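Local coordinates for probable secreted solute-binding lipoprotein (Streptomyces coelicolor, PDB 3I3V) that probably serves as the extracellular solute-binding component of a membrane transport system, at residues His193-Gly201 with Arg387-Arg395; Arg117-Pro127 with Val281-Ile292. All coordinates share one frame; numbering follows the deposited sequence.

Contact 1. Residues His193-Gly201 with Arg387-Arg395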
loop_
_atom_site.group_PDB
_atom_site.type_symbol
_atom_site.label_atom_id
_atom_site.label_comp_id
_atom_site.label_asym_id
_atom_site.label_seq_id
_atom_site.Cartn_x
_atom_site.Cartn_y
_atom_site.Cartn_z
ATOM N N HIS C 193 52.125 6.221 34.860
ATOM C CA HIS C 193 53.459 5.653 35.043
ATOM C C HIS C 193 54.127 6.201 36.305
ATOM O O HIS C 193 54.704 5.442 37.088
ATOM C CB HIS C 193 54.346 5.955 33.822
ATOM C CG HIS C 193 55.809 5.730 34.068
ATOM N ND1 HIS C 193 56.328 4.500 34.413
ATOM C CD2 HIS C 193 56.856 6.590 34.060
ATOM C CE1 HIS C 193 57.630 4.613 34.608
ATOM N NE2 HIS C 193 57.976 5.870 34.401
ATOM N N VAL C 194 54.048 7.517 36.497
ATOM C CA VAL C 194 54.655 8.149 37.666
ATOM C C VAL C 194 54.168 7.534 38.977
ATOM O O VAL C 194 54.977 7.085 39.784
ATOM C CB VAL C 194 54.382 9.678 37.697
ATOM C CG1 VAL C 194 54.986 10.297 38.943
ATOM C CG2 VAL C 194 54.971 10.331 36.472
ATOM N N TYR C 195 52.855 7.493 39.186
ATOM C CA TYR C 195 52.314 6.952 40.430
ATOM C C TYR C 195 52.288 5.442 40.558
ATOM O O TYR C 195 52.035 4.928 41.641
ATOM C CB TYR C 195 50.922 7.537 40.687
ATOM C CG TYR C 195 51.032 8.965 41.126
ATOM C CD1 TYR C 195 51.317 9.278 42.455
ATOM C CD2 TYR C 195 51.012 10.003 40.191
ATOM C CE1 TYR C 195 51.591 10.581 42.840
ATOM C CE2 TYR C 195 51.291 11.309 40.567
ATOM C CZ TYR C 195 51.584 11.586 41.893
ATOM O OH TYR C 195 51.910 12.858 42.267
ATOM N N SER C 196 52.555 4.733 39.464
ATOM C CA SER C 196 52.591 3.269 39.506
ATOM C C SER C 196 53.985 2.760 39.877
ATOM O O SER C 196 54.124 1.812 40.655
ATOM C CB SER C 196 52.199 2.670 38.149
ATOM O OG SER C 196 50.793 2.634 37.988
ATOM N N THR C 197 55.004 3.412 39.322
ATOM C CA THR C 197 56.405 3.031 39.531
ATOM C C THR C 197 57.163 3.881 40.555
ATOM O O THR C 197 58.236 3.491 41.022
ATOM C CB THR C 197 57.171 3.108 38.203
ATOM O OG1 THR C 197 57.189 4.471 37.747
ATOM C CG2 THR C 197 56.486 2.248 37.146
ATOM N N GLY C 198 56.608 5.046 40.884
ATOM C CA GLY C 198 57.250 5.936 41.834
ATOM C C GLY C 198 58.444 6.630 41.202
ATOM O O GLY C 198 59.432 6.915 41.874
ATOM N N ASP C 199 58.344 6.904 39.904
ATOM C CA ASP C 199 59.414 7.555 39.158
ATOM C C ASP C 199 59.116 9.040 38.957
ATOM O O ASP C 199 58.548 9.452 37.941
ATOM C CB ASP C 199 59.589 6.855 37.810
ATOM C CG ASP C 199 60.681 7.474 36.960
ATOM O OD1 ASP C 199 61.700 7.933 37.525
ATOM O OD2 ASP C 199 60.521 7.483 35.722
ATOM N N PHE C 200 59.518 9.844 39.934
ATOM C CA PHE C 200 59.286 11.282 39.892
ATOM C C PHE C 200 60.416 12.036 39.192
ATOM O O PHE C 200 60.544 13.254 39.328
ATOM C CB PHE C 200 59.082 11.796 41.320
ATOM C CG PHE C 200 57.812 11.306 41.951
ATOM C CD1 PHE C 200 56.620 12.013 41.790
ATOM C CD2 PHE C 200 57.786 10.097 42.637
ATOM C CE1 PHE C 200 55.425 11.520 42.298
ATOM C CE2 PHE C 200 56.601 9.595 43.147
ATOM C CZ PHE C 200 55.414 10.310 42.976
ATOM N N GLY C 201 61.218 11.304 38.426
ATOM C CA GLY C 201 62.325 11.912 37.715
ATOM C C GLY C 201 61.965 12.340 36.305
ATOM O O GLY C 201 62.658 13.174 35.726
ATOM N N ARG C 387 61.140 15.335 45.715
ATOM C CA ARG C 387 61.284 14.197 44.825
ATOM C C ARG C 387 61.860 12.968 45.525
ATOM O O ARG C 387 61.420 11.846 45.276
ATOM C CB ARG C 387 62.169 14.582 43.647
ATOM C CG ARG C 387 62.351 13.498 42.612
ATOM C CD ARG C 387 62.986 14.096 41.368
ATOM N NE ARG C 387 63.531 13.096 40.454
ATOM C CZ ARG C 387 64.445 12.194 40.796
ATOM N NH1 ARG C 387 64.909 12.161 42.039
ATOM N NH2 ARG C 387 64.918 11.345 39.888
ATOM N N ALA C 388 62.837 13.173 46.402
ATOM C CA ALA C 388 63.447 12.058 47.121
ATOM C C ALA C 388 62.461 11.446 48.126
ATOM O O ALA C 388 62.367 10.219 48.267
ATOM C CB ALA C 388 64.723 12.530 47.843
ATOM N N ALA C 389 61.721 12.304 48.819
ATOM C CA ALA C 389 60.748 11.837 49.798
ATOM C C ALA C 389 59.621 11.063 49.108
ATOM O O ALA C 389 59.168 10.034 49.601
ATOM C CB ALA C 389 60.180 13.024 50.574
ATOM N N LEU C 390 59.174 11.563 47.963
ATOM C CA LEU C 390 58.106 10.904 47.224
ATOM C C LEU C 390 58.587 9.525 46.767
ATOM O O LEU C 390 57.941 8.512 47.034
ATOM C CB LEU C 390 57.701 11.768 46.023
ATOM C CG LEU C 390 56.402 12.598 46.037
ATOM C CD1 LEU C 390 55.947 12.915 47.450
ATOM C CD2 LEU C 390 56.629 13.876 45.236
ATOM N N GLU C 391 59.740 9.493 46.099
ATOM C CA GLU C 391 60.301 8.248 45.597
ATOM C C GLU C 391 60.595 7.219 46.685
ATOM O O GLU C 391 60.521 6.013 46.437
ATOM C CB GLU C 391 61.571 8.531 44.798
ATOM C CG GLU C 391 61.352 9.442 43.596
ATOM C CD GLU C 391 62.573 9.535 42.700
ATOM O OE1 GLU C 391 63.685 9.210 43.172
ATOM O OE2 GLU C 391 62.423 9.942 41.528
ATOM N N SER C 392 60.927 7.689 47.884
ATOM C CA SER C 392 61.221 6.793 48.999
ATOM C C SER C 392 59.964 6.129 49.530
ATOM O O SER C 392 60.033 5.133 50.257
ATOM C CB SER C 392 61.887 7.557 50.138
ATOM O OG SER C 392 63.282 7.301 50.172
ATOM N N ALA C 393 58.814 6.688 49.174
ATOM C CA ALA C 393 57.550 6.140 49.622
ATOM C C ALA C 393 57.346 4.785 48.961
ATOM O O ALA C 393 56.564 3.966 49.432
ATOM C CB ALA C 393 56.407 7.093 49.263
ATOM N N TYR C 394 58.073 4.555 47.873
ATOM C CA TYR C 394 57.978 3.306 47.128
ATOM C C TYR C 394 59.084 2.317 47.477
ATOM O O TYR C 394 59.315 1.368 46.737
ATOM C CB TYR C 394 58.013 3.597 45.628
ATOM C CG TYR C 394 56.763 4.262 45.107
ATOM C CD1 TYR C 394 55.815 3.537 44.388
ATOM C CD2 TYR C 394 56.530 5.623 45.325
ATOM C CE1 TYR C 394 54.667 4.150 43.890
ATOM C CE2 TYR C 394 55.384 6.250 44.836
ATOM C CZ TYR C 394 54.459 5.510 44.120
ATOM O OH TYR C 394 53.326 6.121 43.630
ATOM N N ARG C 395 59.757 2.536 48.604
ATOM C CA ARG C 395 60.845 1.658 49.032
ATOM C C ARG C 395 60.463 0.170 49.032
ATOM O O ARG C 395 61.324 -0.693 49.215
ATOM C CB ARG C 395 61.335 2.075 50.419
#
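Tyr394 slides its ring beneath the turn that ends helix 188-197, with the CA of Gly198 sitting 3.4 Å from the ring centroid, almost on the normal. This CH-pi contact depends on the glycine: phi is positive, and a beta carbon there would run into the ring. CG of Tyr394 lies beside its own backbone N, anti to the carbonyl carbon (chi1 -71°), which lets the phenol reach along the turn. Its OH donates to O of Tyr195 at 2.7 Å, arriving above the carbonyl plane, 40° out of it, and not on a lone pair.

Phe200 stands across Leu390 at about a right angle. CB of Leu390 covers one face, 3.8 Å from the centroid, and CG1 of Val194 covers the opposite face. At the rim, CE2 of Phe200 meets CE2 of Tyr394 at 3.9 Å, near the Phe200 ring plane.

Glu391 runs past Phe200 in the opposite sense, its carboxylate turned 42° from the ring. OE2 takes a weak bond from N of Phe200 (3.3 Å) and lies over the guanidinium face of Arg387, 3.3 Å from NH2; this is a salt bridge of charges alone, since no N-H points at the oxygen. Asp199 brings OD1 to 4.5 Å from the same OE2, while its OD2 accepts from NE2 of His193.

The end of helix 383-392 and the residues just after it are thus joined to the turn by one firm phenol bond and an aromatic-aliphatic sandwich. The two neighbouring carboxylates would tend to raise each other's pKa, an effect that Arg387 and His193 probably offset.

Contact 2. Residues Arg117-Pro127 with Val281-Ile292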
loop_
_atom_site.group_PDB
_atom_site.type_symbol
_atom_site.label_atom_id
_atom_site.label_comp_id
_atom_site.label_asym_id
_atom_site.label_seq_id
_atom_site.Cartn_x
_atom_site.Cartn_y
_atom_site.Cartn_z
ATOM N N ARG C 117 35.933 -5.063 33.701
ATOM C CA ARG C 117 35.787 -5.607 35.043
ATOM C C ARG C 117 34.369 -5.521 35.591
ATOM O O ARG C 117 33.860 -6.484 36.174
ATOM C CB ARG C 117 36.735 -4.895 35.999
ATOM C CG ARG C 117 38.163 -4.819 35.511
ATOM C CD ARG C 117 38.971 -3.947 36.442
ATOM N NE ARG C 117 40.247 -3.548 35.864
ATOM C CZ ARG C 117 41.382 -4.224 35.998
ATOM N NH1 ARG C 117 41.410 -5.350 36.700
ATOM N NH2 ARG C 117 42.497 -3.760 35.442
ATOM N N ALA C 118 33.733 -4.365 35.411
ATOM C CA ALA C 118 32.379 -4.175 35.920
ATOM C C ALA C 118 31.592 -3.102 35.188
ATOM O O ALA C 118 32.118 -2.414 34.324
ATOM C CB ALA C 118 32.442 -3.835 37.407
ATOM N N PHE C 119 30.312 -2.983 35.528
ATOM C CA PHE C 119 29.470 -1.951 34.939
ATOM C C PHE C 119 29.762 -0.696 35.754
ATOM O O PHE C 119 29.550 -0.676 36.967
ATOM C CB PHE C 119 27.979 -2.305 35.075
ATOM C CG PHE C 119 27.488 -3.348 34.105
ATOM C CD1 PHE C 119 27.604 -4.697 34.392
ATOM C CD2 PHE C 119 26.856 -2.970 32.924
ATOM C CE1 PHE C 119 27.095 -5.658 33.522
ATOM C CE2 PHE C 119 26.345 -3.929 32.049
ATOM C CZ PHE C 119 26.465 -5.272 32.350
ATOM N N PRO C 120 30.270 0.359 35.108
ATOM C CA PRO C 120 30.559 1.576 35.867
ATOM C C PRO C 120 29.258 2.185 36.389
ATOM O O PRO C 120 28.188 1.974 35.816
ATOM C CB PRO C 120 31.245 2.473 34.836
ATOM C CG PRO C 120 31.857 1.491 33.876
ATOM C CD PRO C 120 30.732 0.495 33.721
ATOM N N TYR C 121 29.343 2.925 37.488
ATOM C CA TYR C 121 28.150 3.550 38.040
ATOM C C TYR C 121 28.479 4.816 38.809
ATOM O O TYR C 121 28.048 5.891 38.413
ATOM C CB TYR C 121 27.397 2.553 38.925
ATOM C CG TYR C 121 25.912 2.830 38.999
ATOM C CD1 TYR C 121 25.157 2.980 37.839
ATOM C CD2 TYR C 121 25.263 2.937 40.224
ATOM C CE1 TYR C 121 23.796 3.229 37.895
ATOM C CE2 TYR C 121 23.899 3.187 40.293
ATOM C CZ TYR C 121 23.170 3.332 39.122
ATOM O OH TYR C 121 21.821 3.594 39.177
ATOM N N PHE C 122 29.243 4.703 39.892
ATOM C CA PHE C 122 29.602 5.883 40.679
ATOM C C PHE C 122 30.902 6.545 40.234
ATOM O O PHE C 122 31.836 5.883 39.767
ATOM C CB PHE C 122 29.683 5.522 42.167
ATOM C CG PHE C 122 28.345 5.461 42.849
ATOM C CD1 PHE C 122 27.171 5.460 42.106
ATOM C CD2 PHE C 122 28.256 5.403 44.238
ATOM C CE1 PHE C 122 25.934 5.400 42.727
ATOM C CE2 PHE C 122 27.017 5.344 44.869
ATOM C CZ PHE C 122 25.849 5.343 44.103
ATOM N N ALA C 123 30.957 7.862 40.384
ATOM C CA ALA C 123 32.139 8.616 39.994
ATOM C C ALA C 123 32.404 9.741 40.981
ATOM O O ALA C 123 31.661 9.923 41.945
ATOM C CB ALA C 123 31.956 9.193 38.595
ATOM N N THR C 124 33.476 10.488 40.742
ATOM C CA THR C 124 33.800 11.606 41.606
ATOM C C THR C 124 34.298 12.782 40.801
ATOM O O THR C 124 35.078 12.618 39.857
ATOM C CB THR C 124 34.903 11.277 42.623
ATOM O OG1 THR C 124 34.536 10.125 43.388
ATOM C CG2 THR C 124 35.109 12.463 43.556
ATOM N N ASN C 125 33.805 13.961 41.168
ATOM C CA ASN C 125 34.225 15.214 40.571
ATOM C C ASN C 125 34.955 15.815 41.760
ATOM O O ASN C 125 34.401 15.879 42.857
ATOM C CB ASN C 125 33.034 16.083 40.186
ATOM C CG ASN C 125 32.935 16.291 38.690
ATOM O OD1 ASN C 125 32.286 15.518 37.984
ATOM N ND2 ASN C 125 33.598 17.332 38.194
ATOM N N TRP C 126 36.197 16.227 41.550
ATOM C CA TRP C 126 37.035 16.771 42.620
ATOM C C TRP C 126 37.587 18.119 42.166
ATOM O O TRP C 126 38.752 18.217 41.783
ATOM C CB TRP C 126 38.187 15.792 42.855
ATOM C CG TRP C 126 38.904 15.865 44.162
ATOM C CD1 TRP C 126 39.382 16.980 44.790
ATOM C CD2 TRP C 126 39.327 14.748 44.951
ATOM N NE1 TRP C 126 40.081 16.625 45.920
ATOM C CE2 TRP C 126 40.065 15.261 46.040
ATOM C CE3 TRP C 126 39.155 13.361 44.840
ATOM C CZ2 TRP C 126 40.630 14.431 47.016
ATOM C CZ3 TRP C 126 39.715 12.533 45.811
ATOM C CH2 TRP C 126 40.445 13.073 46.883
ATOM N N PRO C 127 36.761 19.178 42.209
ATOM C CA PRO C 127 37.194 20.514 41.785
ATOM C C PRO C 127 37.756 21.438 42.876
ATOM O O PRO C 127 37.944 21.040 44.028
ATOM C CB PRO C 127 35.926 21.085 41.173
ATOM C CG PRO C 127 34.883 20.592 42.167
ATOM C CD PRO C 127 35.302 19.146 42.429
ATOM N N VAL C 281 41.019 19.644 37.333
ATOM C CA VAL C 281 40.160 19.120 38.385
ATOM C C VAL C 281 40.318 17.599 38.337
ATOM O O VAL C 281 40.488 17.024 37.266
ATOM C CB VAL C 281 38.653 19.469 38.173
ATOM C CG1 VAL C 281 38.484 20.965 37.962
ATOM C CG2 VAL C 281 38.081 18.687 37.006
ATOM N N ILE C 282 40.283 16.951 39.497
ATOM C CA ILE C 282 40.401 15.496 39.564
ATOM C C ILE C 282 39.060 14.833 39.259
ATOM O O ILE C 282 38.019 15.282 39.725
ATOM C CB ILE C 282 40.847 15.009 40.975
ATOM C CG1 ILE C 282 42.297 15.397 41.239
ATOM C CG2 ILE C 282 40.680 13.493 41.097
ATOM C CD1 ILE C 282 42.796 14.970 42.618
ATOM N N ARG C 283 39.095 13.775 38.461
ATOM C CA ARG C 283 37.896 13.017 38.145
ATOM C C ARG C 283 38.281 11.543 38.101
ATOM O O ARG C 283 39.256 11.168 37.445
ATOM C CB ARG C 283 37.287 13.445 36.802
ATOM C CG ARG C 283 36.614 14.821 36.827
ATOM C CD ARG C 283 35.889 15.147 35.517
ATOM N NE ARG C 283 34.614 14.438 35.359
ATOM C CZ ARG C 283 33.898 14.419 34.231
ATOM N NH1 ARG C 283 34.329 15.067 33.155
ATOM N NH2 ARG C 283 32.747 13.754 34.174
ATOM N N ALA C 284 37.529 10.722 38.828
ATOM C CA ALA C 284 37.751 9.280 38.880
ATOM C C ALA C 284 36.394 8.644 38.584
ATOM O O ALA C 284 35.357 9.147 39.027
ATOM C CB ALA C 284 38.250 8.870 40.265
ATOM N N TYR C 285 36.396 7.549 37.830
ATOM C CA TYR C 285 35.157 6.880 37.465
ATOM C C TYR C 285 35.120 5.458 37.991
ATOM O O TYR C 285 34.314 4.647 37.532
ATOM C CB TYR C 285 35.021 6.846 35.946
ATOM C CG TYR C 285 35.098 8.206 35.290
ATOM C CD1 TYR C 285 34.022 9.094 35.346
ATOM C CD2 TYR C 285 36.260 8.622 34.644
ATOM C CE1 TYR C 285 34.100 10.366 34.779
ATOM C CE2 TYR C 285 36.350 9.889 34.073
ATOM C CZ TYR C 285 35.267 10.758 34.149
ATOM O OH TYR C 285 35.374 12.028 33.629
ATOM N N THR C 286 35.980 5.145 38.956
ATOM C CA THR C 286 36.018 3.787 39.468
ATOM C C THR C 286 35.570 3.567 40.898
ATOM O O THR C 286 36.114 2.721 41.608
ATOM C CB THR C 286 37.410 3.143 39.261
ATOM O OG1 THR C 286 38.434 4.011 39.768
ATOM C CG2 THR C 286 37.638 2.861 37.779
ATOM N N LEU C 287 34.578 4.343 41.318
ATOM C CA LEU C 287 33.986 4.168 42.635
ATOM C C LEU C 287 32.983 3.035 42.381
ATOM O O LEU C 287 32.905 2.521 41.255
ATOM C CB LEU C 287 33.280 5.444 43.092
ATOM C CG LEU C 287 34.208 6.452 43.785
ATOM C CD1 LEU C 287 35.295 6.896 42.825
ATOM C CD2 LEU C 287 33.401 7.646 44.280
ATOM N N ILE C 288 32.225 2.644 43.398
ATOM C CA ILE C 288 31.268 1.544 43.272
ATOM C C ILE C 288 30.734 1.221 41.864
ATOM O O ILE C 288 30.163 2.067 41.182
ATOM C CB ILE C 288 30.088 1.755 44.229
ATOM C CG1 ILE C 288 30.601 1.689 45.671
ATOM C CG2 ILE C 288 29.009 0.702 43.984
ATOM C CD1 ILE C 288 29.516 1.740 46.721
ATOM N N GLY C 289 30.955 -0.022 41.442
ATOM C CA GLY C 289 30.492 -0.486 40.146
ATOM C C GLY C 289 29.776 -1.813 40.336
ATOM O O GLY C 289 29.859 -2.398 41.422
ATOM N N PHE C 290 29.077 -2.286 39.298
ATOM C CA PHE C 290 28.336 -3.553 39.351
ATOM C C PHE C 290 29.158 -4.724 38.791
ATOM O O PHE C 290 29.542 -4.715 37.620
ATOM C CB PHE C 290 27.027 -3.443 38.540
ATOM C CG PHE C 290 25.999 -2.506 39.139
ATOM C CD1 PHE C 290 25.205 -2.906 40.210
ATOM C CD2 PHE C 290 25.814 -1.224 38.612
ATOM C CE1 PHE C 290 24.233 -2.044 40.751
ATOM C CE2 PHE C 290 24.850 -0.366 39.149
ATOM C CZ PHE C 290 24.058 -0.781 40.220
ATOM N N TRP C 291 29.412 -5.739 39.616
ATOM C CA TRP C 291 30.172 -6.899 39.163
ATOM C C TRP C 291 29.246 -8.109 39.096
ATOM O O TRP C 291 28.307 -8.218 39.889
ATOM C CB TRP C 291 31.330 -7.209 40.121
ATOM C CG TRP C 291 32.270 -6.069 40.365
ATOM C CD1 TRP C 291 31.967 -4.860 40.927
ATOM C CD2 TRP C 291 33.684 -6.051 40.115
ATOM N NE1 TRP C 291 33.103 -4.096 41.050
ATOM C CE2 TRP C 291 34.171 -4.802 40.562
ATOM C CE3 TRP C 291 34.586 -6.972 39.561
ATOM C CZ2 TRP C 291 35.521 -4.449 40.473
ATOM C CZ3 TRP C 291 35.926 -6.622 39.474
ATOM C CH2 TRP C 291 36.382 -5.372 39.928
ATOM N N ILE C 292 29.501 -9.015 38.154
ATOM C CA ILE C 292 28.668 -10.209 38.048
ATOM C C ILE C 292 29.480 -11.456 38.376
ATOM O O ILE C 292 30.543 -11.681 37.813
ATOM C CB ILE C 292 28.061 -10.363 36.641
ATOM C CG1 ILE C 292 27.181 -9.151 36.325
ATOM C CG2 ILE C 292 27.234 -11.655 36.570
ATOM C CD1 ILE C 292 26.394 -9.288 35.039
HETATM O O HOH W 1 31.671 3.137 38.609
#
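Water 1 bridges Arg117-Pro127 and Val281-Ile292 where the second segment passes between its two strands and the first approaches the start of its own: N of Tyr121 donates to it at 2.6 Å, and O of Phe122 and O of Leu287 both lie at 3.0 Å, competing with other acceptors for the water's two protons. Beside it, N of Phe122 bonds to O of Ile288.

On one side of the water, Thr124 pairs with Ala284 and Trp126 with Ile282 as antiparallel hydrogen-bonded pairs; N of Trp126 reaches O of Ile282 at 2.7 Å. CG of Trp126 is anti to its amide nitrogen (chi1 -160°), laying the indole alongside Ile282, whose CD1 rests over the five-membered ring.

On the other side, Phe119 and Phe290 form a single bridge. Phe290 turns the edge at CE2 onto the face of Tyr121, planes 61° apart. CB of Ala118 stands squarely over the Trp291 five-membered ring, 3.5 Å from its centroid. A serine in place of Trp291 would probably leave Ala118 without its aromatic cover and O of Val70 without the indole N-H.

Strands 280-284 and 289-292 belong to different sheets. Two neighbouring antiparallel passages running from one sheet to the other are consistent with the interlobe hinge of a periplasmic-binding-protein fold.

From the N terminus, the chain first lays down Arg117-Pro127, then winds through mostly helical structure to His193-Gly201, still without a partner for either. Val281-Ile292 comes back to the first segment and closes contact 2 across 153 intervening residues; Arg387-Arg395, close to the C terminus, closes contact 1 across 185. Their segments alternate, so the two loops cross and neither nests in the other. Contact 2 lies near the centre of the chain and joins two sheets, whereas contact 1 is peripheral and ties the end of helix 383-392 and the residues after it to the end of helix 188-197 and its following turn. The nearest atoms are about 9 Å apart, and helix 172-182 touches side chains of both contacts.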